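Local coordinates for protein endoglucanase (Uncultured bacterium, PDB 3X17) that probably hydrolyses internal beta-1,4-glucosidic bonds of cellulose, as a glycoside hydrolase family 9 endoglucanase, at residues Gln193-Phe205 against Ala547-Leu559. Numbering follows the deposited sequence.
Sequences QLLKAYELYPQAF and APLVFVAAHFASL
Y201 lays its ring flat on the backbone of helix 547-558: CA of H555 stands 3.7 Å from the ring centroid, almost directly over the ring centre, a CH-pi contact, while the CB of its own neighbour L200 covers the opposite face. Held between the two, the ring carries its hydroxyl to the imidazole edge of H555, where OH and ND1 share a hydrogen bond of 2.7 Å in the imidazole plane. H555 reaches it with CG anti to the backbone N (chi1 -179°), and the two ring planes are almost perpendicular (89°). The CE2 edge of the Y201 ring is turned toward the face of F551, a T-shaped pair with centroids 5.5 Å apart, completing an aromatic cluster. Replacing Y201 with an alanine is likely to leave H555 ND1 without its phenolic mate and to open a gap beside the F551 face.

F551 is itself a knob, its ring wedged among Q193, K196, A197 and L200; CD2 comes 3.6 Å from the CA of A197, and CD1 of L200 meets the ring edge. The A197 methyl also touches V550, against whose CB L194 places CD2 at 3.7 Å, the side chains of L194 and V550 crossing at about a right angle, and F205 brings CZ to the CB of A554. Beyond the end of helix 193-200, A204 and Q203 rest on S558, whose OG turns back to bond A554 O.

The axes of 193-200 and 547-558 run nearly parallel, 8.6 Å apart at 9°, as two helices of the (alpha/alpha)6 barrel. Helix 435-452 borders both through M444, which touches Q193 and F551; helix 381-390 flanks K196 and L200, and helix 456-469 packs against L549, V552 and F556.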
ATOM      1  N   GLN A 193      -2.303  -5.591  -6.627  1.00 29.13           N
ATOM      2  CA  GLN A 193      -3.187  -4.768  -5.826  1.00 31.03           C
ATOM      3  C   GLN A 193      -3.718  -3.537  -6.578  1.00 30.26           C
ATOM      4  O   GLN A 193      -4.886  -3.191  -6.452  1.00 31.98           O
ATOM      5  CB  GLN A 193      -2.561  -4.379  -4.484  1.00 29.51           C
ATOM      6  CG  GLN A 193      -2.380  -5.512  -3.507  1.00 32.02           C
ATOM      7  CD  GLN A 193      -1.604  -5.083  -2.258  1.00 32.95           C
ATOM      8  OE1 GLN A 193      -2.188  -4.685  -1.254  1.00 35.99           O
ATOM      9  NE2 GLN A 193      -0.284  -5.200  -2.312  1.00 32.17           N
ATOM     10  N   LEU A 194      -2.899  -2.906  -7.406  1.00 29.30           N
ATOM     11  CA  LEU A 194      -3.438  -1.860  -8.283  1.00 28.88           C
ATOM     12  C   LEU A 194      -4.482  -2.447  -9.235  1.00 29.73           C
ATOM     13  O   LEU A 194      -5.524  -1.831  -9.501  1.00 29.88           O
ATOM     14  CB  LEU A 194      -2.323  -1.146  -9.059  1.00 27.38           C
ATOM     15  CG  LEU A 194      -1.182  -0.539  -8.222  1.00 29.70           C
ATOM     16  CD1 LEU A 194      -0.123   0.076  -9.172  1.00 33.65           C
ATOM     17  CD2 LEU A 194      -1.654   0.530  -7.198  1.00 26.80           C
ATOM     18  N   LEU A 195      -4.237  -3.661  -9.702  1.00 27.38           N
ATOM     19  CA  LEU A 195      -5.150  -4.274 -10.654  1.00 30.35           C
ATOM     20  C   LEU A 195      -6.508  -4.475  -9.991  1.00 30.20           C
ATOM     21  O   LEU A 195      -7.555  -4.247 -10.603  1.00 31.67           O
ATOM     22  CB  LEU A 195      -4.618  -5.633 -11.136  1.00 29.34           C
ATOM     23  CG  LEU A 195      -3.649  -5.612 -12.324  1.00 33.04           C
ATOM     24  CD1 LEU A 195      -3.078  -7.014 -12.502  1.00 22.63           C
ATOM     25  CD2 LEU A 195      -4.334  -5.158 -13.622  1.00 29.12           C
ATOM     26  N   LYS A 196      -6.481  -4.900  -8.732  1.00 30.61           N
ATOM     27  CA  LYS A 196      -7.706  -5.204  -7.992  1.00 30.50           C
ATOM     28  C   LYS A 196      -8.464  -3.929  -7.682  1.00 29.99           C
ATOM     29  O   LYS A 196      -9.690  -3.927  -7.658  1.00 31.11           O
ATOM     30  CB  LYS A 196      -7.335  -5.918  -6.685  1.00 31.22           C
ATOM     31  CG  LYS A 196      -8.438  -6.730  -6.084  1.00 36.75           C
ATOM     32  CD  LYS A 196      -8.969  -7.776  -7.068  1.00 37.90           C
ATOM     33  CE  LYS A 196     -10.413  -8.116  -6.691  1.00 33.73           C
ATOM     34  NZ  LYS A 196     -11.061  -8.897  -7.793  1.00 35.11           N
ATOM     35  N   ALA A 197      -7.732  -2.870  -7.322  1.00 29.98           N
ATOM     36  CA  ALA A 197      -8.328  -1.552  -7.186  1.00 30.24           C
ATOM     37  C   ALA A 197      -9.115  -1.196  -8.452  1.00 31.77           C
ATOM     38  O   ALA A 197     -10.222  -0.655  -8.371  1.00 31.97           O
ATOM     39  CB  ALA A 197      -7.262  -0.497  -6.926  1.00 30.15           C
ATOM     40  N   TYR A 198      -8.484  -1.370  -9.605  1.00 29.89           N
ATOM     41  CA  TYR A 198      -9.133  -1.001 -10.833  1.00 32.93           C
ATOM     42  C   TYR A 198     -10.331  -1.894 -11.102  1.00 31.64           C
ATOM     43  O   TYR A 198     -11.398  -1.411 -11.436  1.00 33.56           O
ATOM     44  CB  TYR A 198      -8.195  -1.027 -12.037  1.00 32.22           C
ATOM     45  CG  TYR A 198      -8.979  -0.855 -13.335  1.00 34.36           C
ATOM     46  CD1 TYR A 198      -9.382   0.420 -13.764  1.00 35.44           C
ATOM     47  CD2 TYR A 198      -9.467  -1.962 -14.022  1.00 33.94           C
ATOM     48  CE1 TYR A 198     -10.140   0.583 -14.918  1.00 35.59           C
ATOM     49  CE2 TYR A 198     -10.284  -1.810 -15.144  1.00 39.08           C
ATOM     50  CZ  TYR A 198     -10.615  -0.543 -15.576  1.00 35.63           C
ATOM     51  OH  TYR A 198     -11.390  -0.410 -16.680  1.00 41.26           O
ATOM     52  N   GLU A 199     -10.161  -3.192 -10.904  1.00 32.28           N
ATOM     53  CA  GLU A 199     -11.220  -4.164 -11.155  1.00 30.61           C
ATOM     54  C   GLU A 199     -12.482  -3.889 -10.328  1.00 32.46           C
ATOM     55  O   GLU A 199     -13.587  -4.007 -10.821  1.00 33.53           O
ATOM     56  CB  GLU A 199     -10.711  -5.576 -10.834  1.00 31.26           C
ATOM     57  CG  GLU A 199     -11.642  -6.688 -11.301  1.00 32.13           C
ATOM     58  CD  GLU A 199     -10.955  -8.029 -11.302  1.00 33.33           C
ATOM     59  OE1 GLU A 199     -10.254  -8.352 -10.309  1.00 33.57           O
ATOM     60  OE2 GLU A 199     -11.132  -8.783 -12.284  1.00 35.76           O
ATOM     61  N   LEU A 200     -12.305  -3.591  -9.051  1.00 32.38           N
ATOM     62  CA  LEU A 200     -13.425  -3.320  -8.162  1.00 32.96           C
ATOM     63  C   LEU A 200     -13.961  -1.896  -8.315  1.00 31.73           C
ATOM     64  O   LEU A 200     -15.153  -1.690  -8.196  1.00 31.31           O
ATOM     65  CB  LEU A 200     -13.050  -3.604  -6.689  1.00 33.44           C
ATOM     66  CG  LEU A 200     -13.015  -5.096  -6.361  1.00 38.99           C
ATOM     67  CD1 LEU A 200     -12.458  -5.345  -4.940  1.00 39.87           C
ATOM     68  CD2 LEU A 200     -14.436  -5.735  -6.571  1.00 38.32           C
ATOM     69  N   TYR A 201     -13.113  -0.946  -8.690  1.00 30.03           N
ATOM     70  CA  TYR A 201     -13.549   0.453  -8.765  1.00 29.40           C
ATOM     71  C   TYR A 201     -13.196   1.138 -10.087  1.00 29.93           C
ATOM     72  O   TYR A 201     -12.588   2.205 -10.091  1.00 32.33           O
ATOM     73  CB  TYR A 201     -12.960   1.240  -7.589  1.00 29.92           C
ATOM     74  CG  TYR A 201     -13.121   0.534  -6.245  1.00 30.89           C
ATOM     75  CD1 TYR A 201     -14.372   0.357  -5.680  1.00 33.99           C
ATOM     76  CD2 TYR A 201     -12.021   0.036  -5.559  1.00 31.86           C
ATOM     77  CE1 TYR A 201     -14.524  -0.301  -4.467  1.00 37.85           C
ATOM     78  CE2 TYR A 201     -12.153  -0.587  -4.338  1.00 29.12           C
ATOM     79  CZ  TYR A 201     -13.401  -0.769  -3.801  1.00 36.79           C
ATOM     80  OH  TYR A 201     -13.533  -1.388  -2.583  1.00 34.27           O
ATOM     81  N   PRO A 202     -13.601   0.544 -11.216  1.00 31.59           N
ATOM     82  CA  PRO A 202     -13.199   1.035 -12.545  1.00 33.75           C
ATOM     83  C   PRO A 202     -13.653   2.469 -12.797  1.00 37.28           C
ATOM     84  O   PRO A 202     -13.024   3.199 -13.582  1.00 37.24           O
ATOM     85  CB  PRO A 202     -13.902   0.069 -13.522  1.00 34.50           C
ATOM     86  CG  PRO A 202     -15.066  -0.519 -12.740  1.00 35.00           C
ATOM     87  CD  PRO A 202     -14.571  -0.568 -11.278  1.00 30.36           C
ATOM     88  N   GLN A 203     -14.719   2.888 -12.113  1.00 36.93           N
ATOM     89  CA  GLN A 203     -15.275   4.223 -12.339  1.00 39.85           C
ATOM     90  C   GLN A 203     -14.406   5.315 -11.681  1.00 38.69           C
ATOM     91  O   GLN A 203     -14.441   6.481 -12.097  1.00 36.55           O
ATOM     92  CB  GLN A 203     -16.757   4.308 -11.896  1.00 41.17           C
ATOM     93  CG  GLN A 203     -17.014   4.080 -10.394  1.00 48.62           C
ATOM     94  CD  GLN A 203     -16.823   2.614  -9.938  1.00 52.90           C
ATOM     95  OE1 GLN A 203     -16.341   1.768 -10.689  1.00 54.42           O
ATOM     96  NE2 GLN A 203     -17.229   2.321  -8.708  1.00 55.34           N
ATOM     97  N   ALA A 204     -13.512   4.912 -10.773  1.00 37.42           N
ATOM     98  CA  ALA A 204     -12.522   5.866 -10.252  1.00 36.32           C
ATOM     99  C   ALA A 204     -11.307   6.080 -11.174  1.00 34.82           C
ATOM    100  O   ALA A 204     -10.525   6.993 -10.972  1.00 33.02           O
ATOM    101  CB  ALA A 204     -12.091   5.492  -8.850  1.00 37.09           C
ATOM    102  N   PHE A 205     -11.227   5.334 -12.264  1.00 36.25           N
ATOM    103  CA  PHE A 205      -9.989   5.294 -13.047  1.00 36.58           C
ATOM    104  C   PHE A 205     -10.238   5.524 -14.545  1.00 38.72           C
ATOM    105  O   PHE A 205     -10.679   4.610 -15.248  1.00 42.82           O
ATOM    106  CB  PHE A 205      -9.323   3.924 -12.878  1.00 34.15           C
ATOM    107  CG  PHE A 205      -8.800   3.658 -11.503  1.00 32.11           C
ATOM    108  CD1 PHE A 205      -7.627   4.246 -11.068  1.00 32.31           C
ATOM    109  CD2 PHE A 205      -9.418   2.721 -10.689  1.00 34.38           C
ATOM    110  CE1 PHE A 205      -7.105   3.947  -9.803  1.00 35.57           C
ATOM    111  CE2 PHE A 205      -8.913   2.427  -9.433  1.00 33.14           C
ATOM    112  CZ  PHE A 205      -7.730   2.998  -9.017  1.00 32.79           C
ATOM    113  N   ALA A 547       0.275   0.564  -2.575  1.00 31.43           N
ATOM    114  CA  ALA A 547      -0.675  -0.304  -3.266  1.00 30.88           C
ATOM    115  C   ALA A 547      -2.005  -0.396  -2.507  1.00 31.07           C
ATOM    116  O   ALA A 547      -3.051  -0.214  -3.092  1.00 32.11           O
ATOM    117  CB  ALA A 547      -0.075  -1.681  -3.472  1.00 28.28           C
ATOM    118  N   PRO A 548      -1.966  -0.686  -1.190  1.00 31.79           N
ATOM    119  CA  PRO A 548      -3.255  -0.713  -0.494  1.00 30.39           C
ATOM    120  C   PRO A 548      -3.810   0.694  -0.275  1.00 30.59           C
ATOM    121  O   PRO A 548      -5.022   0.856  -0.099  1.00 29.85           O
ATOM    122  CB  PRO A 548      -2.925  -1.395   0.856  1.00 30.47           C
ATOM    123  CG  PRO A 548      -1.440  -1.153   1.046  1.00 30.92           C
ATOM    124  CD  PRO A 548      -0.861  -1.194  -0.351  1.00 29.56           C
ATOM    125  N   LEU A 549      -2.937   1.704  -0.261  1.00 29.17           N
ATOM    126  CA  LEU A 549      -3.407   3.086  -0.236  1.00 30.50           C
ATOM    127  C   LEU A 549      -4.250   3.424  -1.474  1.00 31.58           C
ATOM    128  O   LEU A 549      -5.318   4.015  -1.361  1.00 33.49           O
ATOM    129  CB  LEU A 549      -2.248   4.092  -0.054  1.00 29.63           C
ATOM    130  CG  LEU A 549      -2.613   5.579  -0.143  1.00 29.97           C
ATOM    131  CD1 LEU A 549      -3.705   5.991   0.875  1.00 27.68           C
ATOM    132  CD2 LEU A 549      -1.370   6.502  -0.034  1.00 24.80           C
ATOM    133  N   VAL A 550      -3.739   3.118  -2.647  1.00 28.99           N
ATOM    134  CA  VAL A 550      -4.505   3.308  -3.872  1.00 31.48           C
ATOM    135  C   VAL A 550      -5.811   2.492  -3.816  1.00 34.28           C
ATOM    136  O   VAL A 550      -6.855   2.998  -4.197  1.00 32.68           O
ATOM    137  CB  VAL A 550      -3.697   2.885  -5.138  1.00 31.51           C
ATOM    138  CG1 VAL A 550      -4.629   2.713  -6.368  1.00 28.87           C
ATOM    139  CG2 VAL A 550      -2.606   3.911  -5.441  1.00 31.11           C
ATOM    140  N   PHE A 551      -5.761   1.263  -3.278  1.00 35.06           N
ATOM    141  CA  PHE A 551      -6.986   0.455  -3.137  1.00 34.12           C
ATOM    142  C   PHE A 551      -8.055   1.098  -2.252  1.00 31.90           C
ATOM    143  O   PHE A 551      -9.204   1.306  -2.685  1.00 31.04           O
ATOM    144  CB  PHE A 551      -6.679  -0.971  -2.667  1.00 35.03           C
ATOM    145  CG  PHE A 551      -7.898  -1.877  -2.639  1.00 34.89           C
ATOM    146  CD1 PHE A 551      -8.723  -1.925  -1.525  1.00 32.47           C
ATOM    147  CD2 PHE A 551      -8.232  -2.649  -3.744  1.00 37.76           C
ATOM    148  CE1 PHE A 551      -9.837  -2.752  -1.495  1.00 35.66           C
ATOM    149  CE2 PHE A 551      -9.349  -3.462  -3.727  1.00 36.88           C
ATOM    150  CZ  PHE A 551     -10.144  -3.527  -2.593  1.00 41.90           C
ATOM    151  N   VAL A 552      -7.667   1.486  -1.043  1.00 29.60           N
ATOM    152  CA  VAL A 552      -8.646   1.997  -0.100  1.00 31.15           C
ATOM    153  C   VAL A 552      -9.155   3.371  -0.537  1.00 31.50           C
ATOM    154  O   VAL A 552     -10.362   3.630  -0.511  1.00 31.26           O
ATOM    155  CB  VAL A 552      -8.128   1.992   1.366  1.00 31.33           C
ATOM    156  CG1 VAL A 552      -9.214   2.473   2.312  1.00 29.80           C
ATOM    157  CG2 VAL A 552      -7.725   0.583   1.763  1.00 28.79           C
ATOM    158  N   ALA A 553      -8.258   4.164  -1.121  1.00 29.32           N
ATOM    159  CA  ALA A 553      -8.611   5.483  -1.592  1.00 30.06           C
ATOM    160  C   ALA A 553      -9.606   5.358  -2.750  1.00 31.71           C
ATOM    161  O   ALA A 553     -10.569   6.154  -2.851  1.00 29.24           O
ATOM    162  CB  ALA A 553      -7.372   6.240  -2.034  1.00 32.29           C
ATOM    163  N   ALA A 554      -9.377   4.372  -3.617  1.00 28.73           N
ATOM    164  CA  ALA A 554     -10.261   4.185  -4.772  1.00 31.59           C
ATOM    165  C   ALA A 554     -11.695   3.809  -4.336  1.00 32.25           C
ATOM    166  O   ALA A 554     -12.668   4.280  -4.923  1.00 33.65           O
ATOM    167  CB  ALA A 554      -9.696   3.145  -5.728  1.00 29.41           C
ATOM    168  N   HIS A 555     -11.819   3.007  -3.280  1.00 32.61           N
ATOM    169  CA  HIS A 555     -13.125   2.733  -2.699  1.00 32.98           C
ATOM    170  C   HIS A 555     -13.887   4.025  -2.348  1.00 34.27           C
ATOM    171  O   HIS A 555     -15.061   4.181  -2.679  1.00 34.93           O
ATOM    172  CB  HIS A 555     -13.015   1.836  -1.467  1.00 32.10           C
ATOM    173  CG  HIS A 555     -14.349   1.506  -0.855  1.00 37.92           C
ATOM    174  ND1 HIS A 555     -15.057   0.364  -1.176  1.00 31.95           N
ATOM    175  CD2 HIS A 555     -15.131   2.207   0.004  1.00 33.56           C
ATOM    176  CE1 HIS A 555     -16.210   0.371  -0.528  1.00 34.54           C
ATOM    177  NE2 HIS A 555     -16.282   1.476   0.192  1.00 34.38           N
ATOM    178  N   PHE A 556     -13.215   4.967  -1.701  1.00 34.55           N
ATOM    179  CA  PHE A 556     -13.905   6.156  -1.264  1.00 37.13           C
ATOM    180  C   PHE A 556     -13.963   7.271  -2.310  1.00 39.18           C
ATOM    181  O   PHE A 556     -14.725   8.220  -2.154  1.00 42.52           O
ATOM    182  CB  PHE A 556     -13.336   6.625   0.067  1.00 35.74           C
ATOM    183  CG  PHE A 556     -13.675   5.707   1.211  1.00 38.40           C
ATOM    184  CD1 PHE A 556     -14.955   5.690   1.735  1.00 36.66           C
ATOM    185  CD2 PHE A 556     -12.773   4.746   1.642  1.00 32.98           C
ATOM    186  CE1 PHE A 556     -15.283   4.836   2.777  1.00 38.82           C
ATOM    187  CE2 PHE A 556     -13.087   3.897   2.680  1.00 38.58           C
ATOM    188  CZ  PHE A 556     -14.353   3.963   3.271  1.00 36.62           C
ATOM    189  N   ALA A 557     -13.254   7.106  -3.422  1.00 41.19           N
ATOM    190  CA  ALA A 557     -13.312   8.063  -4.521  1.00 43.09           C
ATOM    191  C   ALA A 557     -14.485   7.738  -5.435  1.00 47.12           C
ATOM    192  O   ALA A 557     -14.865   8.551  -6.260  1.00 45.55           O
ATOM    193  CB  ALA A 557     -12.033   8.028  -5.331  1.00 41.31           C
ATOM    194  N   SER A 558     -15.007   6.542  -5.336  1.00 49.90           N
ATOM    195  CA  SER A 558     -16.029   6.175  -6.266  1.00 56.39           C
ATOM    196  C   SER A 558     -17.418   6.032  -5.651  1.00 60.84           C
ATOM    197  O   SER A 558     -18.412   6.231  -6.303  1.00 62.72           O
ATOM    198  CB  SER A 558     -15.626   4.914  -7.007  1.00 53.99           C
ATOM    199  OG  SER A 558     -15.343   3.906  -6.115  1.00 54.36           O
ATOM    200  N   LEU A 559     -17.469   5.682  -4.385  1.00 65.29           N
ATOM    201  CA  LEU A 559     -18.705   5.285  -3.779  1.00 68.74           C
ATOM    202  C   LEU A 559     -19.173   4.031  -4.488  1.00 70.84           C
ATOM    203  O   LEU A 559     -19.624   3.073  -3.862  1.00 73.36           O
ATOM    204  CB  LEU A 559     -19.754   6.370  -3.947  1.00 69.28           C
ATOM    205  CG  LEU A 559     -19.568   7.649  -3.157  1.00 68.87           C
ATOM    206  CD1 LEU A 559     -18.405   7.558  -2.209  1.00 66.50           C
ATOM    207  CD2 LEU A 559     -19.444   8.784  -4.134  1.00 63.89           C
TER